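Adenosine deaminase 1 (Arthrobacter aurescens, PDB 3RYS) probably catalyses the zinc-dependent hydrolytic deamination of adenine to hypoxanthine, a step in purine salvage and nitrogen catabolism. Local coordinates at residues A[36-41]-A[72-77]; A[95-100]-A[133-138]; A[149-154]-A[183-188]; A[177-182]-A[210-215]; A[244-249]-A[263-268]. One frame throughout, in Å; residues are numbered along the deposited sequence.

Interaction 1: A[36-41]-A[72-77]; sequences ERNGIE and VLQTEQ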
# COMPACT_ATOMS: atom_id res chain seq x y z
N GLU A 36 3.61 2.04 -25.97
CA GLU A 36 4.19 2.56 -27.20
C GLU A 36 5.68 2.27 -27.29
O GLU A 36 6.18 1.79 -28.31
CB GLU A 36 3.94 4.06 -27.31
CG GLU A 36 4.32 4.64 -28.66
CD GLU A 36 3.60 5.94 -28.95
OE1 GLU A 36 2.61 6.24 -28.24
OE2 GLU A 36 4.01 6.65 -29.88
N ARG A 37 6.39 2.54 -26.20
CA ARG A 37 7.83 2.32 -26.13
C ARG A 37 8.19 0.85 -26.31
O ARG A 37 9.28 0.52 -26.80
CB ARG A 37 8.38 2.84 -24.79
CG ARG A 37 9.88 3.07 -24.79
CD ARG A 37 10.28 4.02 -23.67
NE ARG A 37 10.18 3.39 -22.35
CZ ARG A 37 10.39 4.03 -21.20
NH1 ARG A 37 10.72 5.32 -21.20
NH2 ARG A 37 10.28 3.38 -20.05
N ASN A 38 7.29 -0.04 -25.92
CA ASN A 38 7.54 -1.47 -26.02
C ASN A 38 6.89 -2.07 -27.25
O ASN A 38 6.93 -3.29 -27.46
CB ASN A 38 7.06 -2.20 -24.76
CG ASN A 38 7.96 -1.96 -23.57
OD1 ASN A 38 7.51 -1.96 -22.43
ND2 ASN A 38 9.24 -1.75 -23.84
N GLY A 39 6.28 -1.21 -28.06
CA GLY A 39 5.56 -1.66 -29.24
C GLY A 39 4.51 -2.70 -28.88
O GLY A 39 4.38 -3.72 -29.54
N ILE A 40 3.77 -2.43 -27.82
CA ILE A 40 2.72 -3.34 -27.37
C ILE A 40 1.35 -2.85 -27.82
O ILE A 40 1.03 -1.67 -27.69
CB ILE A 40 2.72 -3.49 -25.84
CG1 ILE A 40 3.97 -4.25 -25.38
CG2 ILE A 40 1.46 -4.19 -25.36
CD1 ILE A 40 4.14 -4.28 -23.88
N GLU A 41 0.57 -3.76 -28.38
CA GLU A 41 -0.82 -3.48 -28.72
C GLU A 41 -1.70 -3.61 -27.48
O GLU A 41 -1.71 -4.65 -26.82
CB GLU A 41 -1.30 -4.46 -29.80
CG GLU A 41 -2.77 -4.31 -30.17
CD GLU A 41 -3.05 -3.02 -30.92
OE1 GLU A 41 -2.10 -2.46 -31.50
OE2 GLU A 41 -4.23 -2.58 -30.93
N VAL A 72 2.55 -3.85 -19.78
CA VAL A 72 3.42 -2.85 -20.41
C VAL A 72 4.78 -2.74 -19.71
O VAL A 72 5.70 -2.11 -20.23
CB VAL A 72 2.76 -1.46 -20.46
CG1 VAL A 72 1.45 -1.52 -21.24
CG2 VAL A 72 2.53 -0.92 -19.06
N LEU A 73 4.89 -3.36 -18.54
CA LEU A 73 6.13 -3.34 -17.77
C LEU A 73 7.10 -4.43 -18.22
O LEU A 73 7.05 -5.54 -17.71
CB LEU A 73 5.84 -3.51 -16.29
CG LEU A 73 4.97 -2.44 -15.62
CD1 LEU A 73 4.67 -2.82 -14.17
CD2 LEU A 73 5.66 -1.09 -15.71
N GLN A 74 7.99 -4.10 -19.16
CA GLN A 74 8.89 -5.10 -19.73
C GLN A 74 10.35 -4.93 -19.30
O GLN A 74 11.05 -5.90 -19.02
CB GLN A 74 8.82 -5.07 -21.26
CG GLN A 74 7.47 -5.45 -21.85
CD GLN A 74 7.06 -6.85 -21.47
OE1 GLN A 74 5.94 -7.08 -21.03
NE2 GLN A 74 7.98 -7.81 -21.63
N THR A 75 10.79 -3.68 -19.26
CA THR A 75 12.20 -3.39 -19.06
C THR A 75 12.46 -2.73 -17.72
O THR A 75 11.55 -2.20 -17.08
CB THR A 75 12.74 -2.44 -20.16
OG1 THR A 75 12.24 -1.12 -19.94
CG2 THR A 75 12.30 -2.93 -21.53
N GLU A 76 13.72 -2.77 -17.31
CA GLU A 76 14.15 -2.13 -16.09
C GLU A 76 13.72 -0.66 -16.10
O GLU A 76 13.25 -0.14 -15.09
CB GLU A 76 15.67 -2.25 -15.97
CG GLU A 76 16.19 -2.35 -14.55
CD GLU A 76 17.53 -3.06 -14.46
OE1 GLU A 76 17.61 -4.23 -14.89
OE2 GLU A 76 18.50 -2.44 -13.96
N GLN A 77 13.86 -0.02 -17.25
CA GLN A 77 13.49 1.38 -17.41
C GLN A 77 12.01 1.58 -17.10
O GLN A 77 11.62 2.56 -16.47
CB GLN A 77 13.82 1.87 -18.82
CG GLN A 77 13.70 3.38 -19.03
CD GLN A 77 14.52 4.18 -18.04
OE1 GLN A 77 15.55 3.72 -17.54
NE2 GLN A 77 14.08 5.40 -17.74
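The turn that ends one helix passes the turn that begins another where Ile40 and Val72 face each other, their CA atoms 7.0 Å apart. Gly39, with positive phi, leaves the first helix in a Schellman motif, its N bonded back to Glu36 O at 3.0 Å, and the chain then swings so that Ile40 points at the second segment. CD1 of Ile40 does the touching: it rests 3.8 Å from Val72 CA and 4.1 Å from CG of Gln74, whose side chain it meets at a slant. The Asn38 side chain meets the same methylene, its CG 3.9 Å from Gln74 CG, with the two amide planes almost perpendicular. Arg37 reaches to the helix beyond. Its first torsion (chi1 -161°) sets CG beside the carbonyl carbon, and the chain, bent at chi3, brings NH2 3.6 Å from Gln77 CG, the two side chains crossing at about a right angle. The charge is met in the first turns of helix 76-92, by Asp78 and Asp81, which both form salt bridges with NH2. Asp78 also accepts from the backbone N of Thr75, the N-cap whose own hydroxyl caps the new helix. The contact thus ties the C-terminal end of helix 28-37 to the N-terminal end of helix 76-92 at the surface, while Val72 turns inward onto Ile31, Leu34 and Ala35 of helix 28-37.

Interaction 2: A[95-100]-A[133-138]; sequences VRHAEI and GVSTLL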
# COMPACT_ATOMS: atom_id res chain seq x y z
N VAL A 95 3.90 13.13 1.23
CA VAL A 95 4.54 11.88 1.62
C VAL A 95 6.03 12.09 1.91
O VAL A 95 6.80 12.44 1.02
CB VAL A 95 4.36 10.78 0.55
CG1 VAL A 95 5.02 9.48 1.00
CG2 VAL A 95 2.88 10.54 0.27
N ARG A 96 6.42 11.89 3.16
CA ARG A 96 7.79 12.12 3.60
C ARG A 96 8.57 10.80 3.64
O ARG A 96 9.80 10.78 3.54
CB ARG A 96 7.79 12.77 4.97
CG ARG A 96 7.19 14.16 4.97
CD ARG A 96 8.11 15.10 4.22
NE ARG A 96 9.37 15.27 4.94
CZ ARG A 96 10.56 15.41 4.36
NH1 ARG A 96 10.65 15.40 3.03
NH2 ARG A 96 11.65 15.55 5.09
N HIS A 97 7.82 9.71 3.76
CA HIS A 97 8.38 8.38 3.83
C HIS A 97 7.39 7.41 3.19
O HIS A 97 6.19 7.47 3.47
CB HIS A 97 8.65 7.99 5.28
CG HIS A 97 9.25 6.63 5.45
ND1 HIS A 97 8.49 5.51 5.72
CD2 HIS A 97 10.54 6.21 5.41
CE1 HIS A 97 9.29 4.46 5.82
NE2 HIS A 97 10.53 4.86 5.64
N ALA A 98 7.89 6.53 2.34
CA ALA A 98 7.04 5.62 1.60
C ALA A 98 7.55 4.19 1.70
O ALA A 98 8.69 3.91 1.33
CB ALA A 98 6.93 6.05 0.15
N GLU A 99 6.71 3.30 2.20
CA GLU A 99 7.06 1.88 2.24
C GLU A 99 6.25 1.14 1.18
O GLU A 99 5.05 0.95 1.32
CB GLU A 99 6.89 1.30 3.64
CG GLU A 99 7.95 1.83 4.61
CD GLU A 99 7.80 1.33 6.03
OE1 GLU A 99 7.24 0.23 6.23
OE2 GLU A 99 8.26 2.04 6.95
N ILE A 100 6.94 0.75 0.11
CA ILE A 100 6.30 0.41 -1.15
C ILE A 100 6.23 -1.08 -1.43
O ILE A 100 7.24 -1.79 -1.36
CB ILE A 100 7.03 1.11 -2.30
CG1 ILE A 100 7.01 2.62 -2.08
CG2 ILE A 100 6.41 0.75 -3.64
CD1 ILE A 100 8.11 3.37 -2.81
N GLY A 133 13.04 13.73 -1.87
CA GLY A 133 12.99 13.94 -0.44
C GLY A 133 12.09 12.94 0.28
O GLY A 133 11.46 13.27 1.28
N VAL A 134 12.05 11.71 -0.23
CA VAL A 134 11.23 10.67 0.36
C VAL A 134 12.07 9.46 0.77
O VAL A 134 12.71 8.83 -0.08
CB VAL A 134 10.14 10.20 -0.63
CG1 VAL A 134 9.39 9.02 -0.06
CG2 VAL A 134 9.19 11.34 -0.95
N SER A 135 12.06 9.14 2.06
CA SER A 135 12.66 7.90 2.55
C SER A 135 11.85 6.73 2.04
O SER A 135 10.63 6.80 1.97
CB SER A 135 12.66 7.88 4.08
OG SER A 135 13.51 8.87 4.61
N THR A 136 12.51 5.63 1.70
CA THR A 136 11.79 4.50 1.11
C THR A 136 12.24 3.13 1.58
O THR A 136 13.42 2.91 1.86
CB THR A 136 11.86 4.53 -0.43
OG1 THR A 136 13.23 4.45 -0.85
CG2 THR A 136 11.23 5.81 -0.96
N LEU A 137 11.28 2.21 1.67
CA LEU A 137 11.56 0.80 1.90
C LEU A 137 10.84 -0.04 0.85
O LEU A 137 9.70 0.26 0.47
CB LEU A 137 11.14 0.37 3.31
CG LEU A 137 12.09 0.69 4.48
CD1 LEU A 137 13.55 0.38 4.12
CD2 LEU A 137 11.95 2.13 4.93
N LEU A 138 11.50 -1.09 0.37
CA LEU A 138 10.89 -1.97 -0.62
C LEU A 138 10.34 -3.23 0.04
O LEU A 138 11.06 -3.94 0.75
CB LEU A 138 11.90 -2.33 -1.71
CG LEU A 138 11.33 -3.08 -2.92
CD1 LEU A 138 10.04 -2.41 -3.41
CD2 LEU A 138 12.35 -3.18 -4.04
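His97 to Ile100 pair with Ser135 to Leu138 as neighbouring parallel strands of the TIM barrel that forms the core of this deaminase; their axes come within 4.7 Å. Four backbone hydrogen bonds knit the pair in the parallel pattern, alternating between donors of the two strands: Ser135 N to Arg96 O, Ala98 N to Ser135 O, Leu137 N to Ala98 O and Ile100 N to Leu137 O. CA-H...O contacts accompany them, as from Thr136 CA to Ala98 O. Apolar packing occupies the face bearing Ala98, Ile100, Thr136 and Leu138, which helices 76-92 and 114-125 cover through Tyr86, Leu87 and Leu125. Val134, with CG1 anti to the backbone N (chi1 174°), lays that methyl 3.9 Å from Ala98 CB. The other face is more polar. Glu99 and Leu137 run side by side there, CG of the first 3.7 Å from CB of the second. The carboxylate of Glu99 is satisfied beyond the pair by a salt bridge to Arg220 and a hydrogen bond from Phe319 N, which together probably fix its rotation. Two of the backbone bonds, Ala98 N to Ser135 O and Ile100 N to Leu137 O, are nearly linear, each 2.8 Å long with 168° and 169° at the hydrogen.

Interaction 3: A[149-154]-A[183-188]; sequences DSALEV and ERLYQR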
# COMPACT_ATOMS: atom_id res chain seq x y z
N ASP A 149 4.38 -22.72 -2.15
CA ASP A 149 5.66 -23.28 -2.57
C ASP A 149 6.35 -22.39 -3.59
O ASP A 149 7.57 -22.22 -3.55
CB ASP A 149 5.49 -24.71 -3.10
CG ASP A 149 5.21 -25.72 -1.99
OD1 ASP A 149 5.69 -25.50 -0.85
OD2 ASP A 149 4.53 -26.73 -2.26
N SER A 150 5.57 -21.82 -4.51
CA SER A 150 6.13 -20.91 -5.49
C SER A 150 6.54 -19.59 -4.84
O SER A 150 7.51 -18.96 -5.27
CB SER A 150 5.15 -20.66 -6.63
OG SER A 150 3.91 -20.18 -6.13
N ALA A 151 5.81 -19.18 -3.81
CA ALA A 151 6.16 -17.98 -3.06
C ALA A 151 7.48 -18.20 -2.33
O ALA A 151 8.33 -17.30 -2.25
CB ALA A 151 5.07 -17.62 -2.07
N LEU A 152 7.66 -19.41 -1.81
CA LEU A 152 8.89 -19.76 -1.10
C LEU A 152 10.08 -19.80 -2.05
O LEU A 152 11.19 -19.40 -1.69
CB LEU A 152 8.75 -21.10 -0.37
CG LEU A 152 8.03 -21.02 0.99
CD1 LEU A 152 7.49 -22.37 1.42
CD2 LEU A 152 8.96 -20.43 2.04
N GLU A 153 9.85 -20.28 -3.27
CA GLU A 153 10.93 -20.34 -4.25
C GLU A 153 11.35 -18.95 -4.71
O GLU A 153 12.53 -18.69 -4.88
CB GLU A 153 10.54 -21.22 -5.44
CG GLU A 153 10.77 -22.70 -5.20
CD GLU A 153 10.50 -23.55 -6.42
OE1 GLU A 153 10.24 -22.98 -7.50
OE2 GLU A 153 10.54 -24.79 -6.30
N VAL A 154 10.37 -18.07 -4.92
CA VAL A 154 10.66 -16.69 -5.29
C VAL A 154 11.41 -15.97 -4.17
O VAL A 154 12.40 -15.27 -4.41
CB VAL A 154 9.38 -15.91 -5.65
CG1 VAL A 154 9.70 -14.44 -5.89
CG2 VAL A 154 8.70 -16.53 -6.86
N GLU A 183 2.19 -19.78 6.24
CA GLU A 183 2.91 -19.86 7.50
C GLU A 183 4.40 -20.13 7.30
O GLU A 183 5.25 -19.45 7.90
CB GLU A 183 2.30 -20.94 8.41
CG GLU A 183 3.00 -21.07 9.76
CD GLU A 183 2.38 -22.15 10.65
OE1 GLU A 183 1.57 -22.95 10.14
OE2 GLU A 183 2.70 -22.19 11.85
N ARG A 184 4.72 -21.12 6.47
CA ARG A 184 6.10 -21.46 6.15
C ARG A 184 6.83 -20.25 5.59
O ARG A 184 7.89 -19.85 6.08
CB ARG A 184 6.15 -22.61 5.13
CG ARG A 184 5.99 -24.02 5.70
CD ARG A 184 4.66 -24.21 6.44
NE ARG A 184 3.50 -23.83 5.63
CZ ARG A 184 2.25 -24.12 5.96
NH1 ARG A 184 1.99 -24.79 7.07
NH2 ARG A 184 1.25 -23.74 5.17
N LEU A 185 6.24 -19.67 4.54
CA LEU A 185 6.77 -18.46 3.91
C LEU A 185 7.19 -17.40 4.93
O LEU A 185 8.29 -16.86 4.86
CB LEU A 185 5.74 -17.88 2.95
CG LEU A 185 6.05 -16.51 2.35
CD1 LEU A 185 7.25 -16.59 1.43
CD2 LEU A 185 4.84 -15.98 1.60
N TYR A 186 6.32 -17.11 5.89
CA TYR A 186 6.63 -16.09 6.90
C TYR A 186 7.66 -16.54 7.93
O TYR A 186 8.43 -15.72 8.44
CB TYR A 186 5.36 -15.56 7.57
CG TYR A 186 4.69 -14.49 6.75
CD1 TYR A 186 4.71 -13.16 7.15
CD2 TYR A 186 4.06 -14.81 5.55
CE1 TYR A 186 4.11 -12.18 6.38
CE2 TYR A 186 3.46 -13.84 4.78
CZ TYR A 186 3.48 -12.53 5.20
OH TYR A 186 2.89 -11.56 4.43
N GLN A 187 7.69 -17.84 8.23
CA GLN A 187 8.75 -18.38 9.06
C GLN A 187 10.09 -18.21 8.34
O GLN A 187 11.10 -17.87 8.96
CB GLN A 187 8.50 -19.85 9.40
CG GLN A 187 7.63 -20.06 10.63
CD GLN A 187 7.25 -21.51 10.86
OE1 GLN A 187 6.85 -22.22 9.93
NE2 GLN A 187 7.37 -21.97 12.10
N ARG A 188 10.08 -18.43 7.03
CA ARG A 188 11.26 -18.20 6.21
C ARG A 188 11.73 -16.75 6.30
O ARG A 188 12.90 -16.48 6.57
CB ARG A 188 10.98 -18.57 4.75
CG ARG A 188 11.63 -19.87 4.28
CD ARG A 188 13.00 -19.60 3.68
NE ARG A 188 13.81 -18.76 4.55
CZ ARG A 188 15.09 -18.46 4.34
NH1 ARG A 188 15.74 -17.69 5.20
NH2 ARG A 188 15.72 -18.94 3.27
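Leu152 and Leu185 enter the groove between their helices through different first torsions. In Leu152, CG stands anti to the carbonyl carbon (chi1 -81°), which carries both methyls across to the facing helix; in Leu185, CG is anti to the backbone N (chi1 172°), and the branch turns back beside Ala151. Leu152 is the main bridge. Its CD2 lies over the backbone at Leu185, 3.5 Å from CA, and equally near Arg188 CG, while its CD1 settles 4.0 Å from Arg184 CB. Leu185 answers from the more buried side, with CD2 4.0 Å from Ala151 CB and CD1 close to Ala151 O. Only the aliphatic parts of the two arginines take part. The guanidinium of Arg184 forms a salt bridge with Glu148, whose other carboxylate oxygen accepts from Leu185 N, so that one acid at the start of helix 148-160 holds both the Arg184 side chain and the backbone N of Leu185. Shortening Leu152 to an alanine is likely to open a gap between the helices and leave the methylenes of Arg188 and the CB of Arg184 without their apolar partner. With segment axes 9.3 Å apart and only 17° from parallel, the pair shows the side-by-side packing of adjacent outer helices characteristic of a TIM barrel.

Interaction 4: A[177-182]-A[210-215]; sequences NPPSKF and TEALDV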
# COMPACT_ATOMS: atom_id res chain seq x y z
N ASN A 177 -8.40 -17.60 0.78
CA ASN A 177 -6.95 -17.70 0.80
C ASN A 177 -6.37 -17.20 2.13
O ASN A 177 -5.71 -16.16 2.17
CB ASN A 177 -6.35 -16.93 -0.37
CG ASN A 177 -6.70 -17.54 -1.72
OD1 ASN A 177 -6.40 -18.71 -1.98
ND2 ASN A 177 -7.32 -16.75 -2.58
N PRO A 178 -6.59 -17.97 3.21
CA PRO A 178 -6.26 -17.56 4.57
C PRO A 178 -4.76 -17.32 4.75
O PRO A 178 -3.96 -17.94 4.05
CB PRO A 178 -6.68 -18.76 5.43
CG PRO A 178 -7.51 -19.61 4.54
CD PRO A 178 -7.04 -19.37 3.15
N PRO A 179 -4.40 -16.45 5.70
CA PRO A 179 -3.01 -16.15 6.02
C PRO A 179 -2.23 -17.43 6.33
O PRO A 179 -1.08 -17.56 5.91
CB PRO A 179 -3.13 -15.29 7.28
CG PRO A 179 -4.46 -14.63 7.15
CD PRO A 179 -5.34 -15.66 6.51
N SER A 180 -2.87 -18.35 7.04
CA SER A 180 -2.25 -19.62 7.44
C SER A 180 -1.60 -20.35 6.27
O SER A 180 -0.65 -21.10 6.45
CB SER A 180 -3.29 -20.54 8.09
OG SER A 180 -4.22 -21.02 7.13
N LYS A 181 -2.14 -20.14 5.07
CA LYS A 181 -1.63 -20.78 3.87
C LYS A 181 -0.14 -20.49 3.65
O LYS A 181 0.56 -21.27 3.01
CB LYS A 181 -2.46 -20.35 2.66
CG LYS A 181 -2.08 -21.03 1.36
CD LYS A 181 -2.96 -20.54 0.23
CE LYS A 181 -2.35 -20.85 -1.12
NZ LYS A 181 -3.19 -20.32 -2.22
N PHE A 182 0.34 -19.38 4.20
CA PHE A 182 1.73 -18.96 3.99
C PHE A 182 2.56 -18.94 5.27
O PHE A 182 3.52 -18.17 5.38
CB PHE A 182 1.77 -17.60 3.29
CG PHE A 182 1.11 -17.59 1.95
CD1 PHE A 182 -0.26 -17.42 1.84
CD2 PHE A 182 1.85 -17.79 0.79
CE1 PHE A 182 -0.88 -17.43 0.61
CE2 PHE A 182 1.23 -17.80 -0.44
CZ PHE A 182 -0.13 -17.62 -0.54
N THR A 210 -6.57 -12.28 12.93
CA THR A 210 -5.98 -13.06 13.99
C THR A 210 -5.01 -14.07 13.42
O THR A 210 -4.02 -14.35 13.98
CB THR A 210 -7.11 -13.73 14.79
OG1 THR A 210 -7.95 -12.73 15.31
CG2 THR A 210 -6.60 -14.49 15.90
N GLU A 211 -5.32 -14.62 12.28
CA GLU A 211 -4.44 -15.52 11.63
C GLU A 211 -3.15 -14.86 11.20
O GLU A 211 -2.14 -15.39 11.36
CB GLU A 211 -5.16 -16.13 10.43
CG GLU A 211 -5.78 -17.41 10.69
CD GLU A 211 -6.12 -18.13 9.49
OE1 GLU A 211 -5.33 -18.28 8.61
OE2 GLU A 211 -7.19 -18.64 9.40
N ALA A 212 -3.21 -13.71 10.63
CA ALA A 212 -2.06 -12.93 10.20
C ALA A 212 -1.20 -12.51 11.38
O ALA A 212 0.03 -12.45 11.28
CB ALA A 212 -2.51 -11.71 9.40
N LEU A 213 -1.83 -12.23 12.51
CA LEU A 213 -1.11 -11.84 13.72
C LEU A 213 -0.43 -13.02 14.42
O LEU A 213 0.72 -12.91 14.85
CB LEU A 213 -2.04 -11.12 14.70
CG LEU A 213 -2.47 -9.70 14.31
CD1 LEU A 213 -3.58 -9.22 15.23
CD2 LEU A 213 -1.28 -8.76 14.35
N ASP A 214 -1.14 -14.13 14.53
CA ASP A 214 -0.69 -15.25 15.35
C ASP A 214 0.09 -16.31 14.57
O ASP A 214 1.13 -16.79 15.03
CB ASP A 214 -1.89 -15.89 16.06
CG ASP A 214 -2.47 -15.00 17.14
OD1 ASP A 214 -1.74 -14.09 17.61
OD2 ASP A 214 -3.64 -15.19 17.53
N VAL A 215 -0.41 -16.66 13.39
CA VAL A 215 0.24 -17.66 12.55
C VAL A 215 1.40 -17.04 11.76
O VAL A 215 2.46 -17.65 11.63
CB VAL A 215 -0.76 -18.32 11.59
CG1 VAL A 215 -0.09 -19.44 10.81
CG2 VAL A 215 -1.97 -18.85 12.36
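Glu211 OE1 receives the backbone N of Ser180 at 2.9 Å, the N-H meeting the oxygen nearly along its C-O axis with an angle of 153° at the hydrogen. The same oxygen lies 3.3 Å from Ser180 OG and sits among carbons of the turn, near Pro179 CD. The side chain is stretched beyond CG, which lets the carboxylate span from its helix to the start of the 3-10 turn 179-181. There the N-H at Ser180 is one that the turn's own bonds, Lys181 N to Pro178 O and Phe182 N to Pro179 O, do not use. The apolar remainder flanks this bond. Pro179 lies across the Glu211 chain at about a right angle, its CG 3.7 Å from Glu211 CB and 4.2 Å from Ala212 CB. Val215 turns CG1 anti to its backbone N (chi1 -175°) and brings it 4.0 Å from Ser180 CA. Tyr208, one turn earlier in helix 206-214, also touches both prolines. A helix here clasps the loop that follows strand 167-171, the strand that ends at adenine-pocket residue Asp171. This is packing between the segments that follow neighbouring barrel strands, a feature of the TIM-barrel fold near the end that bears the active site.

Interaction 5: A[244-249]-A[263-268]; sequences LTVCPL and HPLPEM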
# COMPACT_ATOMS: atom_id res chain seq x y z
N LEU A 244 -2.81 -0.36 11.76
CA LEU A 244 -3.77 -0.73 10.72
C LEU A 244 -3.68 0.25 9.54
O LEU A 244 -4.00 1.43 9.67
CB LEU A 244 -5.20 -0.76 11.28
CG LEU A 244 -5.79 -2.13 11.62
CD1 LEU A 244 -4.88 -2.93 12.54
CD2 LEU A 244 -7.18 -2.00 12.22
N THR A 245 -3.24 -0.25 8.39
CA THR A 245 -3.08 0.62 7.23
C THR A 245 -4.38 0.76 6.42
O THR A 245 -4.59 0.09 5.40
CB THR A 245 -1.88 0.19 6.35
OG1 THR A 245 -2.11 -1.12 5.81
CG2 THR A 245 -0.61 0.16 7.18
N VAL A 246 -5.26 1.64 6.89
CA VAL A 246 -6.55 1.87 6.25
C VAL A 246 -6.43 2.60 4.92
O VAL A 246 -5.61 3.51 4.76
CB VAL A 246 -7.50 2.67 7.16
CG1 VAL A 246 -8.88 2.78 6.52
CG2 VAL A 246 -7.60 2.01 8.54
N CYS A 247 -7.26 2.21 3.96
CA CYS A 247 -7.28 2.84 2.64
C CYS A 247 -8.71 3.22 2.27
O CYS A 247 -9.43 2.44 1.66
CB CYS A 247 -6.70 1.89 1.58
SG CYS A 247 -5.15 1.09 2.07
N PRO A 248 -9.12 4.45 2.66
CA PRO A 248 -10.50 4.93 2.54
C PRO A 248 -11.09 4.84 1.13
O PRO A 248 -12.11 4.17 0.95
CB PRO A 248 -10.39 6.39 2.98
CG PRO A 248 -9.19 6.41 3.90
CD PRO A 248 -8.23 5.43 3.30
N LEU A 249 -10.47 5.49 0.16
CA LEU A 249 -10.96 5.47 -1.21
C LEU A 249 -10.94 4.07 -1.81
O LEU A 249 -11.83 3.70 -2.57
CB LEU A 249 -10.14 6.42 -2.09
CG LEU A 249 -10.25 7.90 -1.75
CD1 LEU A 249 -9.50 8.73 -2.79
CD2 LEU A 249 -11.71 8.32 -1.66
N HIS A 263 -17.67 5.11 6.07
CA HIS A 263 -16.40 4.47 6.43
C HIS A 263 -16.14 4.47 7.94
O HIS A 263 -16.35 5.48 8.61
CB HIS A 263 -15.23 5.11 5.69
CG HIS A 263 -14.05 4.21 5.57
ND1 HIS A 263 -13.18 3.97 6.62
CD2 HIS A 263 -13.59 3.47 4.53
CE1 HIS A 263 -12.24 3.13 6.23
NE2 HIS A 263 -12.47 2.81 4.97
N PRO A 264 -15.65 3.33 8.47
CA PRO A 264 -15.40 3.12 9.90
C PRO A 264 -14.22 3.90 10.44
O PRO A 264 -14.05 3.95 11.65
CB PRO A 264 -15.07 1.62 9.98
CG PRO A 264 -15.52 1.03 8.68
CD PRO A 264 -15.38 2.12 7.68
N LEU A 265 -13.41 4.49 9.57
CA LEU A 265 -12.19 5.17 10.01
C LEU A 265 -12.36 6.08 11.23
O LEU A 265 -11.60 5.98 12.19
CB LEU A 265 -11.53 5.94 8.86
CG LEU A 265 -10.20 6.54 9.31
CD1 LEU A 265 -9.22 5.42 9.63
CD2 LEU A 265 -9.62 7.47 8.26
N PRO A 266 -13.36 6.98 11.20
CA PRO A 266 -13.56 7.87 12.34
C PRO A 266 -13.76 7.09 13.64
O PRO A 266 -13.12 7.39 14.64
CB PRO A 266 -14.86 8.61 11.99
CG PRO A 266 -14.97 8.53 10.51
CD PRO A 266 -14.35 7.22 10.12
N GLU A 267 -14.63 6.08 13.60
CA GLU A 267 -14.91 5.26 14.77
C GLU A 267 -13.67 4.48 15.22
O GLU A 267 -13.43 4.32 16.42
CB GLU A 267 -16.07 4.30 14.48
CG GLU A 267 -16.45 3.39 15.64
CD GLU A 267 -17.60 2.44 15.32
OE1 GLU A 267 -18.01 2.36 14.14
OE2 GLU A 267 -18.11 1.77 16.25
N MET A 268 -12.90 4.00 14.25
CA MET A 268 -11.68 3.23 14.52
C MET A 268 -10.66 4.09 15.26
O MET A 268 -10.00 3.64 16.20
CB MET A 268 -11.07 2.70 13.22
CG MET A 268 -11.92 1.69 12.48
SD MET A 268 -11.28 1.26 10.85
CE MET A 268 -10.04 0.03 11.26
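Val246 CG1 and Pro248 CA approach the imidazole of His263 obliquely, while Pro264 CD lies over one face, offset toward the rim, and Leu265 N sits at the edge, close to the ring plane. Val246 CG1 stops 3.4 Å from His263 CE1, and Pro248 CA is 3.8 Å from His263 NE2. With chi1 at -157° the ring carbon CG falls beside the carbonyl carbon and ND1 comes within reach of Leu265 N, accepting from it at 3.0 Å, with 151° at the hydrogen, and capping the start of helix 265-270. Beyond the ring the contact is wholly apolar. Leu265 crosses Val246 at a slant, CD1 to CG2 at 3.9 Å. Met268, bent at its last torsion (chi3 82°), points its methyl at Val246 tip to tip and also touches Leu244, where CE and CD2 are 3.6 Å apart. Val275 of the adjoining strand 275-277 packs on Leu244, Val246, Leu265 and Met268 alike. The second ring nitrogen, NE2, is hydrogen-bonded to Asn251 ND2. Were the ring replaced by the methyl of an alanine, Leu265 N would probably lose its capping acceptor and Asn251 its partner, with a gap opened beside Val246 CG1. A buried imidazole can thus sit among hydrocarbons because both its nitrogens are engaged.

How the interactions relate
Of the five, interactions 3 and 4 alone touch each other: their centres are 13 Å apart, their segments alternate along the chain, and Glu183 CG meets Val215 CG1 at 3.6 Å, so the packing of 149-154 on 183-188 continues into that of 177-182 on 210-215. Interaction 2 joins two barrel strands and interaction 5 packs a helix on strand 244-246; their nearest atoms are about 8 Å apart, and both lie near the metal site, the side chains of Ile100 and Pro248 each about 11 Å from zinc and adenine. The side chain of Pro179 in interaction 4 is about 12 Å from the bound adenine. Interaction 1 stands apart, its centre about 36 Å from those of interactions 4 and 5, yet helix 76-92 leads from it directly into strand 95-102.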